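Local coordinates for outer membrane protein TP0453 (Treponema pallidum, PDB 3K8G) that might be involved in ligand transport at the outer membrane and alters membrane permeability at acidic pH, at residues Phe172-Leu177 against Leu182-Gly187. Residues are numbered along the deposited sequence; the frame is centred on the assembly and turned at random.
Sequences FITKLL and LNLPLG
The methyl CG2 of T174 presses against the CD2 methyl of L184, 3.4 Å away and tighter than a usual carbon-carbon contact; the two side chains meet at a slant, each through a single methyl. T174 has the most surface buried here. Its first torsion (chi1 72°) sets OG1 between the backbone N and the carbonyl carbon and leaves CG2 anti to the carbonyl carbon, facing the returning chain, where it also lies 4.0 Å from the backbone N of L182 and 4.4 Å from that residue's CB. The methyl packs on leucines, while OG1 hydrogen-bonds to the carbonyl oxygen of H171 within the helix. A water accepts a 2.6 Å hydrogen bond from the backbone N of N183 and makes a weak one, 3.4 Å, with OG1 of T174. No direct hydrogen bond joins the two segments. One residue earlier, I173 offers its branch methyl CG2 to the same CD2 of L184 at 4.2 Å and, more loosely, to CD1 of L186, whereas the longer arm of I173 leads away from the loop. The contact joins helix 169-176, probably amphipathic, to the loop that leads from it into strand 189-196, the chain doubling back along the helix flank. On the sheet side of the helix, F172 packs on strand 189-196, and I173 and L176 on both 189-196 and 199-207; L186 reaches L206, and R247 of helix 245-253 hydrogen-bonds to the carbonyl oxygen of L176 at the helix end.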
loop_
_atom_site.group_PDB
_atom_site.type_symbol
_atom_site.label_atom_id
_atom_site.label_comp_id
_atom_site.label_asym_id
_atom_site.label_seq_id
_atom_site.Cartn_x
_atom_site.Cartn_y
_atom_site.Cartn_z
ATOM N N PHE A 172 -7.205 12.395 -2.669
ATOM C CA PHE A 172 -7.662 11.008 -2.458
ATOM C C PHE A 172 -9.131 10.911 -2.007
ATOM O O PHE A 172 -9.848 9.969 -2.392
ATOM C CB PHE A 172 -6.755 10.313 -1.437
ATOM C CG PHE A 172 -6.812 8.807 -1.480
ATOM C CD1 PHE A 172 -6.005 8.095 -2.355
ATOM C CD2 PHE A 172 -7.659 8.105 -0.643
ATOM C CE1 PHE A 172 -6.047 6.699 -2.398
ATOM C CE2 PHE A 172 -7.701 6.712 -0.671
ATOM C CZ PHE A 172 -6.891 6.015 -1.545
ATOM N N ILE A 173 -9.563 11.873 -1.184
ATOM C CA ILE A 173 -10.929 11.889 -0.631
ATOM C C ILE A 173 -12.023 11.942 -1.702
ATOM O O ILE A 173 -13.081 11.315 -1.559
ATOM C CB ILE A 173 -11.137 13.031 0.402
ATOM C CG1 ILE A 173 -12.415 12.794 1.215
ATOM C CG2 ILE A 173 -11.246 14.393 -0.270
ATOM C CD1 ILE A 173 -12.325 11.684 2.226
ATOM N N THR A 174 -11.763 12.671 -2.780
ATOM C CA THR A 174 -12.704 12.750 -3.887
ATOM C C THR A 174 -12.861 11.378 -4.554
ATOM O O THR A 174 -13.988 10.961 -4.885
ATOM C CB THR A 174 -12.285 13.825 -4.916
ATOM O OG1 THR A 174 -11.136 13.387 -5.655
ATOM C CG2 THR A 174 -11.956 15.131 -4.219
ATOM N N LYS A 175 -11.744 10.662 -4.721
ATOM C CA LYS A 175 -11.799 9.303 -5.276
ATOM C C LYS A 175 -12.568 8.405 -4.337
ATOM O O LYS A 175 -13.479 7.680 -4.741
ATOM C CB LYS A 175 -10.403 8.692 -5.438
ATOM C CG LYS A 175 -9.503 9.357 -6.458
ATOM C CD LYS A 175 -8.051 8.915 -6.210
ATOM C CE LYS A 175 -7.119 9.458 -7.283
ATOM N NZ LYS A 175 -6.449 8.375 -8.061
ATOM N N LEU A 176 -12.176 8.440 -3.072
ATOM C CA LEU A 176 -12.721 7.524 -2.096
ATOM C C LEU A 176 -14.216 7.731 -1.935
ATOM O O LEU A 176 -14.962 6.769 -1.765
ATOM C CB LEU A 176 -11.980 7.654 -0.761
ATOM C CG LEU A 176 -12.368 6.668 0.336
ATOM C CD1 LEU A 176 -11.884 5.256 0.020
ATOM C CD2 LEU A 176 -11.804 7.158 1.657
ATOM N N LEU A 177 -14.667 8.975 -2.038
ATOM C CA LEU A 177 -16.080 9.271 -1.851
ATOM C C LEU A 177 -16.873 9.309 -3.163
ATOM O O LEU A 177 -18.050 9.640 -3.162
ATOM C CB LEU A 177 -16.259 10.552 -1.024
ATOM C CG LEU A 177 -15.439 10.726 0.274
ATOM C CD1 LEU A 177 -16.026 11.813 1.144
ATOM C CD2 LEU A 177 -15.259 9.439 1.090
ATOM N N LEU A 182 -11.640 17.511 -7.418
ATOM C CA LEU A 182 -11.810 18.930 -7.057
ATOM C C LEU A 182 -10.504 19.671 -6.714
ATOM O O LEU A 182 -10.480 20.909 -6.693
ATOM C CB LEU A 182 -12.775 19.080 -5.872
ATOM C CG LEU A 182 -14.294 19.191 -6.038
ATOM C CD1 LEU A 182 -14.996 17.886 -5.696
ATOM C CD2 LEU A 182 -14.843 20.329 -5.188
ATOM N N ASN A 183 -9.435 18.918 -6.438
ATOM C CA ASN A 183 -8.187 19.471 -5.875
ATOM C C ASN A 183 -8.436 20.315 -4.616
ATOM O O ASN A 183 -8.160 21.525 -4.599
ATOM C CB ASN A 183 -7.399 20.283 -6.919
ATOM C CG ASN A 183 -6.871 19.431 -8.061
ATOM O OD1 ASN A 183 -6.261 18.382 -7.843
ATOM N ND2 ASN A 183 -7.097 19.889 -9.290
ATOM N N LEU A 184 -8.969 19.672 -3.574
ATOM C CA LEU A 184 -9.288 20.362 -2.321
ATOM C C LEU A 184 -8.026 20.789 -1.563
ATOM O O LEU A 184 -7.000 20.109 -1.650
ATOM C CB LEU A 184 -10.162 19.494 -1.416
ATOM C CG LEU A 184 -11.658 19.260 -1.658
ATOM C CD1 LEU A 184 -12.382 20.450 -2.315
ATOM C CD2 LEU A 184 -11.843 17.990 -2.448
ATOM N N PRO A 185 -8.110 21.907 -0.809
ATOM C CA PRO A 185 -6.991 22.511 -0.080
ATOM C C PRO A 185 -6.685 21.839 1.266
ATOM O O PRO A 185 -6.315 22.532 2.235
ATOM C CB PRO A 185 -7.466 23.958 0.139
ATOM C CG PRO A 185 -8.928 23.872 0.212
ATOM C CD PRO A 185 -9.352 22.694 -0.641
ATOM N N LEU A 186 -6.800 20.508 1.305
ATOM C CA LEU A 186 -6.729 19.755 2.552
ATOM C C LEU A 186 -5.392 19.002 2.673
ATOM O O LEU A 186 -4.632 18.889 1.714
ATOM C CB LEU A 186 -7.915 18.789 2.655
ATOM C CG LEU A 186 -9.339 19.307 2.444
ATOM C CD1 LEU A 186 -10.235 18.237 1.813
ATOM C CD2 LEU A 186 -9.960 19.794 3.752
ATOM N N GLY A 187 -5.120 18.480 3.862
ATOM C CA GLY A 187 -3.823 17.943 4.152
ATOM C C GLY A 187 -3.811 16.425 4.062
ATOM O O GLY A 187 -4.529 15.815 3.257
HETATM O O HOH W 1 -9.425 16.285 -6.262
#